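Local atomic coordinates of myosin light chain 1 (Saccharomyces cerevisiae, PDB entry 1M45), a protein that serves as an essential light chain for the class II myosin MYO1, also binds the IQ motifs of MYO2 and IQG1, and supports yeast cytokinesis. Residues T11-K16 with K23-D28; G103-M108 with E123-V128; A80-F85 with D137-I142; G27-A32 with L58-I63. All blocks are in the same frame, centred on the assembly; numbering follows the deposited sequence.

Contact 1 of 4, residues T11-K16 with K23-D28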
loop_
_atom_site.group_PDB
_atom_site.type_symbol
_atom_site.label_atom_id
_atom_site.label_comp_id
_atom_site.label_asym_id
_atom_site.label_seq_id
_atom_site.Cartn_x
_atom_site.Cartn_y
_atom_site.Cartn_z
ATOM N N THR A 11 -0.167 14.423 12.621
ATOM C CA THR A 11 -1.329 15.211 13.064
ATOM C C THR A 11 -2.613 14.771 12.379
ATOM O O THR A 11 -3.691 14.892 12.976
ATOM C CB THR A 11 -1.144 16.763 12.904
ATOM O OG1 THR A 11 -0.651 17.062 11.595
ATOM C CG2 THR A 11 -0.066 17.271 13.837
ATOM N N LEU A 12 -2.522 14.225 11.173
ATOM C CA LEU A 12 -3.730 13.764 10.477
ATOM C C LEU A 12 -4.275 12.495 11.128
ATOM O O LEU A 12 -5.485 12.168 10.999
ATOM C CB LEU A 12 -3.446 13.515 8.987
ATOM C CG LEU A 12 -3.042 14.698 8.124
ATOM C CD1 LEU A 12 -2.650 14.217 6.723
ATOM C CD2 LEU A 12 -4.219 15.679 8.077
ATOM N N PHE A 13 -3.392 11.760 11.800
ATOM C CA PHE A 13 -3.771 10.560 12.518
ATOM C C PHE A 13 -4.172 10.891 13.947
ATOM O O PHE A 13 -4.730 10.037 14.655
ATOM C CB PHE A 13 -2.622 9.532 12.511
ATOM C CG PHE A 13 -2.470 8.807 11.189
ATOM C CD1 PHE A 13 -1.778 9.373 10.166
ATOM C CD2 PHE A 13 -3.142 7.599 10.975
ATOM C CE1 PHE A 13 -1.657 8.727 8.930
ATOM C CE2 PHE A 13 -3.041 6.932 9.743
ATOM C CZ PHE A 13 -2.281 7.501 8.732
ATOM N N ASP A 14 -3.841 12.101 14.389
ATOM C CA ASP A 14 -4.178 12.517 15.758
ATOM C C ASP A 14 -4.961 13.832 15.715
ATOM O O ASP A 14 -4.492 14.883 16.140
ATOM C CB ASP A 14 -2.886 12.699 16.542
ATOM C CG ASP A 14 -3.120 13.148 17.975
ATOM O OD1 ASP A 14 -4.227 12.953 18.498
ATOM O OD2 ASP A 14 -2.229 13.712 18.607
ATOM N N LYS A 15 -6.193 13.775 15.262
ATOM C CA LYS A 15 -6.959 15.018 15.160
ATOM C C LYS A 15 -7.613 15.457 16.471
ATOM O O LYS A 15 -8.361 16.438 16.525
ATOM C CB LYS A 15 -7.972 14.907 14.040
ATOM C CG LYS A 15 -7.289 14.797 12.694
ATOM C CD LYS A 15 -8.305 14.759 11.576
ATOM C CE LYS A 15 -7.592 14.736 10.258
ATOM N NZ LYS A 15 -8.455 14.271 9.157
ATOM N N LYS A 16 -7.286 14.739 17.528
ATOM C CA LYS A 16 -7.865 14.999 18.831
ATOM C C LYS A 16 -6.845 15.466 19.856
ATOM O O LYS A 16 -7.084 15.360 21.057
ATOM C CB LYS A 16 -8.618 13.757 19.287
ATOM C CG LYS A 16 -9.843 13.529 18.414
ATOM C CD LYS A 16 -10.421 12.149 18.582
ATOM C CE LYS A 16 -11.602 11.964 17.660
ATOM N NZ LYS A 16 -12.237 10.646 17.875
ATOM N N LYS A 23 -2.852 2.636 18.485
ATOM C CA LYS A 23 -1.893 1.586 18.160
ATOM C C LYS A 23 -2.304 0.845 16.878
ATOM O O LYS A 23 -1.455 0.446 16.053
ATOM C CB LYS A 23 -1.787 0.623 19.351
ATOM C CG LYS A 23 -0.541 -0.144 19.378
ATOM C CD LYS A 23 -0.276 -0.720 20.774
ATOM C CE LYS A 23 -1.495 -1.444 21.317
ATOM N NZ LYS A 23 -1.217 -2.028 22.684
ATOM N N ASP A 24 -3.615 0.692 16.693
ATOM C CA ASP A 24 -4.168 0.053 15.502
ATOM C C ASP A 24 -4.041 0.901 14.226
ATOM O O ASP A 24 -4.407 0.442 13.144
ATOM C CB ASP A 24 -5.628 -0.374 15.698
ATOM C CG ASP A 24 -6.528 0.776 16.084
ATOM O OD1 ASP A 24 -6.637 1.765 15.347
ATOM O OD2 ASP A 24 -7.248 0.734 17.126
ATOM N N SER A 25 -3.533 2.124 14.358
ATOM C CA SER A 25 -3.329 2.974 13.198
ATOM C C SER A 25 -1.893 2.911 12.764
ATOM O O SER A 25 -1.519 3.586 11.789
ATOM C CB SER A 25 -3.660 4.440 13.487
ATOM O OG SER A 25 -5.038 4.663 13.535
ATOM N N LEU A 26 -1.065 2.110 13.433
ATOM C CA LEU A 26 0.375 2.146 13.131
ATOM C C LEU A 26 0.667 1.738 11.713
ATOM O O LEU A 26 1.533 2.353 11.060
ATOM C CB LEU A 26 1.201 1.304 14.126
ATOM C CG LEU A 26 2.680 1.242 13.784
ATOM C CD1 LEU A 26 3.351 2.601 13.839
ATOM C CD2 LEU A 26 3.376 0.292 14.769
ATOM N N GLY A 27 -0.033 0.696 11.237
ATOM C CA GLY A 27 0.196 0.242 9.871
ATOM C C GLY A 27 -0.045 1.330 8.836
ATOM O O GLY A 27 0.772 1.561 7.942
ATOM N N ASP A 28 -1.180 2.009 8.956
ATOM C CA ASP A 28 -1.504 3.074 8.010
ATOM C C ASP A 28 -0.576 4.279 8.117
ATOM O O ASP A 28 -0.316 4.957 7.120
ATOM C CB ASP A 28 -2.970 3.463 8.194
ATOM C CG ASP A 28 -3.891 2.462 7.597
ATOM O OD1 ASP A 28 -5.119 2.561 7.843
ATOM O OD2 ASP A 28 -3.484 1.577 6.836
HETATM O O HOH W 1 -5.220 7.388 14.268
#

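Contact 2 of 4, residues G103-M108 with E123-V128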
loop_
_atom_site.group_PDB
_atom_site.type_symbol
_atom_site.label_atom_id
_atom_site.label_comp_id
_atom_site.label_asym_id
_atom_site.label_seq_id
_atom_site.Cartn_x
_atom_site.Cartn_y
_atom_site.Cartn_z
ATOM N N GLY A 103 -12.491 -4.760 -15.069
ATOM C CA GLY A 103 -13.118 -5.887 -14.386
ATOM C C GLY A 103 -12.113 -6.970 -13.996
ATOM O O GLY A 103 -12.192 -7.521 -12.899
ATOM N N ASP A 104 -11.180 -7.294 -14.893
ATOM C CA ASP A 104 -10.155 -8.283 -14.558
ATOM C C ASP A 104 -9.223 -7.758 -13.460
ATOM O O ASP A 104 -8.705 -8.545 -12.649
ATOM C CB ASP A 104 -9.332 -8.670 -15.762
ATOM C CG ASP A 104 -10.072 -9.605 -16.693
ATOM O OD1 ASP A 104 -11.055 -10.247 -16.266
ATOM O OD2 ASP A 104 -9.680 -9.793 -17.837
ATOM N N LEU A 105 -8.993 -6.439 -13.449
ATOM C CA LEU A 105 -8.115 -5.889 -12.417
ATOM C C LEU A 105 -8.792 -6.037 -11.074
ATOM O O LEU A 105 -8.164 -6.426 -10.061
ATOM C CB LEU A 105 -7.732 -4.443 -12.720
ATOM C CG LEU A 105 -6.892 -3.742 -11.638
ATOM C CD1 LEU A 105 -5.626 -4.552 -11.363
ATOM C CD2 LEU A 105 -6.491 -2.312 -12.149
ATOM N N ARG A 106 -10.086 -5.715 -11.043
ATOM C CA ARG A 106 -10.824 -5.911 -9.787
ATOM C C ARG A 106 -10.798 -7.366 -9.351
ATOM O O ARG A 106 -10.644 -7.672 -8.140
ATOM C CB ARG A 106 -12.251 -5.393 -9.908
ATOM C CG ARG A 106 -13.024 -5.479 -8.614
ATOM C CD ARG A 106 -14.356 -4.743 -8.692
ATOM N NE ARG A 106 -14.100 -3.299 -8.789
ATOM C CZ ARG A 106 -14.124 -2.459 -7.767
ATOM N NH1 ARG A 106 -14.387 -2.878 -6.533
ATOM N NH2 ARG A 106 -13.835 -1.176 -7.967
ATOM N N TYR A 107 -10.994 -8.277 -10.316
ATOM C CA TYR A 107 -10.914 -9.695 -10.052
ATOM C C TYR A 107 -9.584 -10.095 -9.426
ATOM O O TYR A 107 -9.554 -10.793 -8.405
ATOM C CB TYR A 107 -11.157 -10.469 -11.334
ATOM C CG TYR A 107 -10.951 -11.979 -11.213
ATOM C CD1 TYR A 107 -12.005 -12.816 -10.876
ATOM C CD2 TYR A 107 -9.719 -12.549 -11.492
ATOM C CE1 TYR A 107 -11.812 -14.216 -10.795
ATOM C CE2 TYR A 107 -9.514 -13.931 -11.405
ATOM C CZ TYR A 107 -10.559 -14.729 -11.070
ATOM O OH TYR A 107 -10.361 -16.064 -11.010
ATOM N N MET A 108 -8.491 -9.637 -10.031
ATOM C CA MET A 108 -7.157 -9.928 -9.526
ATOM C C MET A 108 -6.993 -9.469 -8.083
ATOM O O MET A 108 -6.500 -10.213 -7.245
ATOM C CB MET A 108 -6.081 -9.240 -10.374
ATOM C CG MET A 108 -5.953 -9.731 -11.828
ATOM S SD MET A 108 -4.774 -8.666 -12.725
ATOM C CE MET A 108 -3.230 -9.170 -11.996
ATOM N N GLU A 123 -11.237 2.914 -4.100
ATOM C CA GLU A 123 -10.340 4.004 -3.743
ATOM C C GLU A 123 -9.098 4.019 -4.634
ATOM O O GLU A 123 -8.680 5.079 -5.119
ATOM C CB GLU A 123 -9.953 3.973 -2.248
ATOM C CG GLU A 123 -9.425 5.334 -1.730
ATOM C CD GLU A 123 -9.323 5.383 -0.208
ATOM O OE1 GLU A 123 -9.715 4.377 0.437
ATOM O OE2 GLU A 123 -8.873 6.401 0.361
ATOM N N LEU A 124 -8.526 2.854 -4.866
ATOM C CA LEU A 124 -7.369 2.739 -5.728
ATOM C C LEU A 124 -7.612 3.293 -7.136
ATOM O O LEU A 124 -6.751 3.993 -7.686
ATOM C CB LEU A 124 -6.988 1.266 -5.915
ATOM C CG LEU A 124 -5.989 0.905 -7.010
ATOM C CD1 LEU A 124 -4.586 1.439 -6.672
ATOM C CD2 LEU A 124 -5.946 -0.608 -7.137
ATOM N N LEU A 125 -8.765 2.947 -7.706
ATOM C CA LEU A 125 -9.043 3.283 -9.119
ATOM C C LEU A 125 -9.537 4.687 -9.370
ATOM O O LEU A 125 -9.645 5.117 -10.535
ATOM C CB LEU A 125 -10.034 2.290 -9.711
ATOM C CG LEU A 125 -9.532 0.858 -9.764
ATOM C CD1 LEU A 125 -10.611 -0.065 -10.323
ATOM C CD2 LEU A 125 -8.217 0.756 -10.609
ATOM N N LYS A 126 -9.810 5.416 -8.295
ATOM C CA LYS A 126 -10.342 6.763 -8.426
ATOM C C LYS A 126 -9.680 7.641 -9.467
ATOM O O LYS A 126 -10.370 8.336 -10.214
ATOM C CB LYS A 126 -10.314 7.478 -7.078
ATOM C CG LYS A 126 -11.663 7.504 -6.394
ATOM C CD LYS A 126 -12.589 8.497 -7.095
ATOM C CE LYS A 126 -13.940 8.649 -6.407
ATOM N NZ LYS A 126 -13.817 9.012 -4.961
ATOM N N GLY A 127 -8.351 7.612 -9.518
ATOM C CA GLY A 127 -7.619 8.397 -10.498
ATOM C C GLY A 127 -6.969 7.604 -11.628
ATOM O O GLY A 127 -6.175 8.157 -12.388
ATOM N N VAL A 128 -7.308 6.329 -11.757
ATOM C CA VAL A 128 -6.691 5.469 -12.761
ATOM C C VAL A 128 -7.473 5.618 -14.040
ATOM O O VAL A 128 -8.710 5.508 -14.046
ATOM C CB VAL A 128 -6.689 3.994 -12.294
ATOM C CG1 VAL A 128 -6.116 3.080 -13.401
ATOM C CG2 VAL A 128 -5.829 3.840 -11.035
#

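Contact 3 of 4, residues A80-F85 with D137-I142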
loop_
_atom_site.group_PDB
_atom_site.type_symbol
_atom_site.label_atom_id
_atom_site.label_comp_id
_atom_site.label_asym_id
_atom_site.label_seq_id
_atom_site.Cartn_x
_atom_site.Cartn_y
_atom_site.Cartn_z
ATOM N N ALA A 80 10.030 -2.697 -4.427
ATOM C CA ALA A 80 9.379 -3.383 -5.547
ATOM C C ALA A 80 9.642 -2.724 -6.868
ATOM O O ALA A 80 9.788 -1.497 -6.937
ATOM C CB ALA A 80 7.850 -3.482 -5.323
ATOM N N LYS A 81 9.681 -3.531 -7.931
ATOM C CA LYS A 81 9.958 -3.014 -9.261
ATOM C C LYS A 81 8.837 -3.405 -10.210
ATOM O O LYS A 81 8.160 -4.411 -9.998
ATOM C CB LYS A 81 11.291 -3.582 -9.772
ATOM C CG LYS A 81 12.479 -3.187 -8.917
ATOM C CD LYS A 81 13.776 -3.656 -9.587
ATOM C CE LYS A 81 14.981 -3.064 -8.889
ATOM N NZ LYS A 81 16.233 -3.348 -9.681
ATOM N N THR A 82 8.683 -2.653 -11.292
ATOM C CA THR A 82 7.635 -2.963 -12.263
ATOM C C THR A 82 7.727 -4.403 -12.759
ATOM O O THR A 82 6.706 -5.090 -12.914
ATOM C CB THR A 82 7.727 -1.982 -13.431
ATOM O OG1 THR A 82 7.505 -0.660 -12.909
ATOM C CG2 THR A 82 6.607 -2.214 -14.412
ATOM N N GLU A 83 8.945 -4.878 -12.977
ATOM C CA GLU A 83 9.129 -6.222 -13.481
ATOM C C GLU A 83 8.577 -7.308 -12.548
ATOM O O GLU A 83 8.296 -8.407 -13.001
ATOM C CB GLU A 83 10.609 -6.477 -13.788
ATOM C CG GLU A 83 11.502 -6.543 -12.560
ATOM C CD GLU A 83 12.909 -6.918 -12.936
ATOM O OE1 GLU A 83 13.605 -6.029 -13.465
ATOM O OE2 GLU A 83 13.294 -8.087 -12.715
ATOM N N ASP A 84 8.441 -7.001 -11.257
ATOM C CA ASP A 84 7.897 -7.952 -10.288
ATOM C C ASP A 84 6.441 -8.300 -10.585
ATOM O O ASP A 84 5.964 -9.347 -10.151
ATOM C CB ASP A 84 7.967 -7.372 -8.882
ATOM C CG ASP A 84 9.399 -7.297 -8.359
ATOM O OD1 ASP A 84 10.198 -8.237 -8.653
ATOM O OD2 ASP A 84 9.813 -6.344 -7.668
ATOM N N PHE A 85 5.741 -7.448 -11.321
ATOM C CA PHE A 85 4.277 -7.640 -11.484
ATOM C C PHE A 85 3.766 -7.834 -12.899
ATOM O O PHE A 85 2.586 -8.151 -13.090
ATOM C CB PHE A 85 3.559 -6.450 -10.868
ATOM C CG PHE A 85 3.981 -6.185 -9.467
ATOM C CD1 PHE A 85 4.609 -4.987 -9.138
ATOM C CD2 PHE A 85 3.826 -7.162 -8.478
ATOM C CE1 PHE A 85 5.044 -4.747 -7.829
ATOM C CE2 PHE A 85 4.293 -6.922 -7.193
ATOM C CZ PHE A 85 4.884 -5.689 -6.877
ATOM N N ASP A 137 -3.783 0.460 -18.948
ATOM C CA ASP A 137 -2.393 0.161 -19.310
ATOM C C ASP A 137 -1.720 -0.272 -18.006
ATOM O O ASP A 137 -1.534 0.550 -17.120
ATOM C CB ASP A 137 -1.709 1.427 -19.863
ATOM C CG ASP A 137 -0.299 1.157 -20.323
ATOM O OD1 ASP A 137 0.486 0.640 -19.523
ATOM O OD2 ASP A 137 0.108 1.375 -21.492
ATOM N N TYR A 138 -1.404 -1.557 -17.873
ATOM C CA TYR A 138 -0.963 -2.028 -16.553
ATOM C C TYR A 138 0.443 -1.619 -16.183
ATOM O O TYR A 138 0.714 -1.400 -15.014
ATOM C CB TYR A 138 -1.166 -3.505 -16.345
ATOM C CG TYR A 138 -0.662 -4.460 -17.396
ATOM C CD1 TYR A 138 0.685 -4.819 -17.448
ATOM C CD2 TYR A 138 -1.559 -5.114 -18.244
ATOM C CE1 TYR A 138 1.138 -5.769 -18.360
ATOM C CE2 TYR A 138 -1.114 -6.057 -19.160
ATOM C CZ TYR A 138 0.232 -6.381 -19.213
ATOM O OH TYR A 138 0.651 -7.309 -20.131
ATOM N N LYS A 139 1.323 -1.474 -17.167
ATOM C CA LYS A 139 2.651 -0.949 -16.818
ATOM C C LYS A 139 2.570 0.467 -16.252
ATOM O O LYS A 139 3.312 0.796 -15.311
ATOM C CB LYS A 139 3.588 -0.961 -18.025
ATOM C CG LYS A 139 4.165 -2.330 -18.316
ATOM C CD LYS A 139 5.197 -2.231 -19.435
ATOM C CE LYS A 139 5.869 -3.540 -19.661
ATOM N NZ LYS A 139 6.615 -3.986 -18.473
ATOM N N LYS A 140 1.718 1.299 -16.844
ATOM C CA LYS A 140 1.533 2.652 -16.341
ATOM C C LYS A 140 0.889 2.622 -14.960
ATOM O O LYS A 140 1.268 3.386 -14.061
ATOM C CB LYS A 140 0.712 3.491 -17.326
ATOM C CG LYS A 140 0.453 4.885 -16.820
ATOM C CD LYS A 140 -0.389 5.710 -17.814
ATOM C CE LYS A 140 -0.316 7.209 -17.470
ATOM N NZ LYS A 140 -0.832 7.539 -16.094
ATOM N N PHE A 141 -0.066 1.716 -14.786
ATOM C CA PHE A 141 -0.719 1.550 -13.509
ATOM C C PHE A 141 0.304 1.158 -12.450
ATOM O O PHE A 141 0.345 1.768 -11.380
ATOM C CB PHE A 141 -1.830 0.499 -13.633
ATOM C CG PHE A 141 -2.349 0.009 -12.310
ATOM C CD1 PHE A 141 -3.215 0.801 -11.560
ATOM C CD2 PHE A 141 -1.988 -1.255 -11.837
ATOM C CE1 PHE A 141 -3.703 0.329 -10.310
ATOM C CE2 PHE A 141 -2.447 -1.731 -10.601
ATOM C CZ PHE A 141 -3.310 -0.936 -9.837
ATOM N N ILE A 142 1.120 0.138 -12.744
ATOM C CA ILE A 142 2.140 -0.310 -11.793
ATOM C C ILE A 142 3.079 0.838 -11.442
ATOM O O ILE A 142 3.445 1.026 -10.261
ATOM C CB ILE A 142 2.915 -1.487 -12.342
ATOM C CG1 ILE A 142 1.979 -2.705 -12.445
ATOM C CG2 ILE A 142 4.071 -1.844 -11.412
ATOM C CD1 ILE A 142 2.542 -3.804 -13.404
#

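Contact 4 of 4, residues G27-A32 with L58-I63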
loop_
_atom_site.group_PDB
_atom_site.type_symbol
_atom_site.label_atom_id
_atom_site.label_comp_id
_atom_site.label_asym_id
_atom_site.label_seq_id
_atom_site.Cartn_x
_atom_site.Cartn_y
_atom_site.Cartn_z
ATOM N N GLY A 27 -0.033 0.696 11.237
ATOM C CA GLY A 27 0.196 0.242 9.871
ATOM C C GLY A 27 -0.045 1.330 8.836
ATOM O O GLY A 27 0.772 1.561 7.942
ATOM N N ASP A 28 -1.180 2.009 8.956
ATOM C CA ASP A 28 -1.504 3.074 8.010
ATOM C C ASP A 28 -0.576 4.279 8.117
ATOM O O ASP A 28 -0.316 4.957 7.120
ATOM C CB ASP A 28 -2.970 3.463 8.194
ATOM C CG ASP A 28 -3.891 2.462 7.597
ATOM O OD1 ASP A 28 -5.119 2.561 7.843
ATOM O OD2 ASP A 28 -3.484 1.577 6.836
ATOM N N TYR A 29 -0.116 4.549 9.344
ATOM C CA TYR A 29 0.868 5.619 9.530
ATOM C C TYR A 29 2.151 5.270 8.781
ATOM O O TYR A 29 2.695 6.107 8.081
ATOM C CB TYR A 29 1.184 5.899 11.013
ATOM C CG TYR A 29 2.247 6.922 11.165
ATOM C CD1 TYR A 29 1.959 8.264 11.003
ATOM C CD2 TYR A 29 3.549 6.542 11.437
ATOM C CE1 TYR A 29 2.969 9.217 11.079
ATOM C CE2 TYR A 29 4.593 7.470 11.484
ATOM C CZ TYR A 29 4.291 8.812 11.318
ATOM O OH TYR A 29 5.321 9.726 11.366
ATOM N N LEU A 30 2.607 4.023 8.942
ATOM C CA LEU A 30 3.816 3.584 8.268
ATOM C C LEU A 30 3.646 3.667 6.762
ATOM O O LEU A 30 4.585 4.020 6.023
ATOM C CB LEU A 30 4.175 2.152 8.685
ATOM C CG LEU A 30 4.666 2.079 10.138
ATOM C CD1 LEU A 30 4.814 0.604 10.560
ATOM C CD2 LEU A 30 5.964 2.830 10.342
ATOM N N ARG A 31 2.446 3.334 6.303
ATOM C CA ARG A 31 2.156 3.460 4.872
ATOM C C ARG A 31 2.179 4.912 4.441
ATOM O O ARG A 31 2.780 5.254 3.427
ATOM C CB ARG A 31 0.786 2.853 4.556
ATOM C CG ARG A 31 0.778 1.350 4.676
ATOM C CD ARG A 31 -0.616 0.693 4.582
ATOM N NE ARG A 31 -0.486 -0.743 4.843
ATOM C CZ ARG A 31 -1.002 -1.430 5.839
ATOM N NH1 ARG A 31 -1.807 -0.880 6.765
ATOM N NH2 ARG A 31 -0.682 -2.737 5.929
ATOM N N ALA A 32 1.575 5.785 5.248
ATOM C CA ALA A 32 1.471 7.196 4.859
ATOM C C ALA A 32 2.831 7.835 4.673
ATOM O O ALA A 32 3.023 8.665 3.797
ATOM C CB ALA A 32 0.660 7.959 5.910
ATOM N N LEU A 58 0.349 5.217 20.699
ATOM C CA LEU A 58 1.786 5.379 20.555
ATOM C C LEU A 58 2.107 6.842 20.282
ATOM O O LEU A 58 1.414 7.498 19.497
ATOM C CB LEU A 58 2.322 4.524 19.376
ATOM C CG LEU A 58 2.093 3.017 19.398
ATOM C CD1 LEU A 58 2.434 2.387 18.047
ATOM C CD2 LEU A 58 2.901 2.395 20.548
ATOM N N THR A 59 3.155 7.356 20.924
ATOM C CA THR A 59 3.634 8.708 20.651
ATOM C C THR A 59 4.486 8.715 19.390
ATOM O O THR A 59 4.937 7.650 18.924
ATOM C CB THR A 59 4.482 9.291 21.818
ATOM O OG1 THR A 59 5.705 8.557 21.949
ATOM C CG2 THR A 59 3.770 9.191 23.141
ATOM N N LEU A 60 4.723 9.906 18.835
ATOM C CA LEU A 60 5.547 10.016 17.644
ATOM C C LEU A 60 6.945 9.522 17.954
ATOM O O LEU A 60 7.583 8.842 17.145
ATOM C CB LEU A 60 5.578 11.455 17.118
ATOM C CG LEU A 60 6.376 11.704 15.850
ATOM C CD1 LEU A 60 5.951 10.752 14.724
ATOM C CD2 LEU A 60 6.178 13.141 15.457
ATOM N N ASP A 61 7.437 9.866 19.135
ATOM C CA ASP A 61 8.758 9.413 19.501
ATOM C C ASP A 61 8.862 7.896 19.605
ATOM O O ASP A 61 9.913 7.328 19.288
ATOM C CB ASP A 61 9.210 10.028 20.818
ATOM C CG ASP A 61 9.599 11.472 20.676
ATOM O OD1 ASP A 61 10.089 11.889 19.582
ATOM O OD2 ASP A 61 9.480 12.244 21.640
ATOM N N GLN A 62 7.786 7.261 20.064
ATOM C CA GLN A 62 7.788 5.808 20.208
ATOM C C GLN A 62 7.791 5.196 18.822
ATOM O O GLN A 62 8.528 4.215 18.551
ATOM C CB GLN A 62 6.591 5.320 20.991
ATOM C CG GLN A 62 6.627 5.565 22.489
ATOM C CD GLN A 62 5.398 5.037 23.169
ATOM O OE1 GLN A 62 4.275 5.402 22.824
ATOM N NE2 GLN A 62 5.595 4.134 24.123
ATOM N N ILE A 63 7.034 5.824 17.923
ATOM C CA ILE A 63 6.967 5.310 16.551
ATOM C C ILE A 63 8.294 5.471 15.841
ATOM O O ILE A 63 8.744 4.577 15.132
ATOM C CB ILE A 63 5.830 5.985 15.745
ATOM C CG1 ILE A 63 4.505 5.564 16.353
ATOM C CG2 ILE A 63 5.883 5.543 14.267
ATOM C CD1 ILE A 63 3.255 6.210 15.712
#

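Contact 1 of 4, residues T11-K16 with K23-D28
The ring of Phe-13 touches Ser-25, in the 3-10 turn just before helix 26-32, and Asp-28, in the first turn of that helix. CE2 of Phe-13 meets CB of Asp-28 at 3.8 Å, while CZ comes within 3.6 Å of the carbonyl O of Asp-28; nearer the ring's root, CD2 rests 4.1 Å from CB of Ser-25. The ring crosses the Asp-28 side chain at about a right angle, with the ring and carboxylate planes 50° apart, so the aspartate offers its methylene and not a stacked carboxylate. Asp-28 OD2 is salt-bridged to Arg-31.

Polar bridging comes from one water in the plane of the Phe-13 ring, off its edge. It donates to Phe-13 O at 2.7 Å and lies 2.8 Å from Ser-25 OG. With CG of Phe-13 anti to the carbonyl carbon (chi1 -76°), the ring points across to the facing helix. Further out, Ile-21 of strand 20-22 also touches the Phe-13 side chain, and Asp-14 holds the following loop by accepting from the backbone of Gln-18 and Gly-19. Replacing Phe-13 by an alanine would probably leave a gap beside the Asp-28 methylene and remove the ring carbon that Ser-25 CB rests against. Entering and exiting helices of this EF-hand are thus joined by dispersion contacts and one water, with no direct hydrogen bond between 11-16 and 23-28.

Contact 2 of 4, residues G103-M108 with E123-V128
Leu-125 reaches from the last turn of helix 118-125 toward helix 102-111, and its two methyls find two different partners. From CB, directed at the facing helix, CG stands anti to the carbonyl carbon (chi1 -63°), and the side chain forks there. CD2 meets CD2 of Leu-105 at 3.8 Å, methyl against methyl, as the two leucines slide past each other in opposite directions. CD1 of Leu-125 takes the other branch and lies 4.1 Å from NH2 of Arg-106, a contact of van der Waals type made obliquely to the guanidinium.

The arginine gets there by an extended start, CG anti to its backbone N (chi1 -176°), followed by a bend at chi3. Its charge is answered beyond the segments: NH2 forms a salt bridge with Asp-122, an inferred calcium-site residue, and NH1 one with Asp-118. These carboxylates probably fix the orientation of the guanidinium, leaving NH2 near the leucine methyl. Leu-105 also packs on Ile-136 of strand 135-137. The backbone then turns away in a type I turn from Leu-125 to Val-128, closed by Val-128 N to Leu-125 O at 2.9 Å. Helices 102-111 and 118-125 are consecutive in the C-terminal EF-hand pair, the exiting helix of one hand and the entering helix of the next. Between 103-108 and 123-128 the join is apolar, a leucine pair flanked by an arginine whose charge is paired outside them.

Contact 3 of 4, residues A80-F85 with D137-I142
The shortest side-chain hydrogen bond, Lys-81 N to Asp-84 OD2 at 2.8 Å with an N-H...O angle of 161°, lies within 80-85. It approaches the carboxylate on its anti side, 33° out of plane, and ties the entrance of helix 83-90 to its first turn. Asp-84 CB sits over the centre of the Phe-85 ring, 3.9 Å above its plane.

Between the two segments the contact is apolar and centres on Ile-142. With CG2 anti to its backbone N and CG1 beside it (chi1 -67°), the isoleucine divides its branches: CG2 is shared by Thr-82 and the Phe-85 ring, while the longer branch reaches Phe-85 CB. Methyl CG2 touches CA of Thr-82 at 3.8 Å and also meets the edge of the Phe-85 ring, near its plane, at CD1 (3.9 Å). Ile-142 CD1 packs 3.8 Å from Phe-85 CB. Both Thr-82 and Phe-85 cross the isoleucine at a slant, and the backbones come close at this point, with 6.1 Å between the CA atoms of Thr-82 and Ile-142.

Helix 138-146 has its own cap: Asp-137 OD1 accepts from Lys-140 N at 3.0 Å, with Asp-137 at the N-cap position. Beyond the segments, Phe-85 meets an aromatic ring of the bound IQ peptide. Packing of the first helix of an EF-hand pair against its last helix, next to the target peptide, is characteristic of a calmodulin-like C-terminal lobe.

Contact 4 of 4, residues G27-A32 with L58-I63
Tyr-29 extends with CG anti to its backbone N (chi1 176°), and Ile-63 places CG2 anti to its own N (chi1 -66°); together these settings bring the tyrosine ring from helix 26-32 onto the isoleucine methyl of helix 60-69. The two helices belong to the calmodulin-like N-terminal lobe, where strands 20-22 and 57-59 pair antiparallel as in an EF-hand pair, Leu-58 bonding through its backbone to Ile-21.

Methyl CG2 of Ile-63 lies 3.6 Å from CE2 and 3.8 Å from CD2 of Tyr-29, approaching the CD2-CE2 bond obliquely. Toward the far end of the ring, Leu-60 takes over: its CD1 methyl comes within 3.6 Å of Tyr-29 OH, the two side chains crossing at about a right angle. Since Leu-60 and Ile-63 are three residues apart, they reach the ring from the same side of their helix, at separate points along it. Tyr-29 OH is hydrogen-bonded to Asn-6 ND2 outside the segments, while Ile-21 and Ile-9 add further apolar contacts to Tyr-29.

Within helix 26-32 the salt bridge from Arg-31 NH1 to Asp-28 OD2 spans 3.0 Å, with the carboxylate oxygen near the guanidinium plane. The start of helix 60-69 is fixed by a capping box between Thr-59 and Gln-62. Gln-62 N donates to Thr-59 OG1 at 3.1 Å, and in return Thr-59 N donates to Gln-62 OE1 at 2.9 Å, in the carbonyl plane and on a lone pair, with an N-H...O angle of 167°.

How the contacts relate
The four contacts fall into two lobes. Contacts 1 and 4 lie 7 Å apart between centres and share Gly-27 and Asp-28 of helix 26-32; Phe-13 of the first packs on Tyr-29 N and Ala-32 CB of the second. In the other lobe, contacts 2 and 3 are 14 Å apart between centres and meet through Phe-141, which touches Leu-105, Leu-124 and Val-128; along the chain contact 2 is nested within the loop closed by contact 3. Contact 4 closes before contact 3 opens, and their centres are 28 Å apart on opposite sides of the chain's centre. The two pairs form separate EF-hand lobes, and residues from all four contacts reach the bound IQ peptide, consistent with both lobes gripping it.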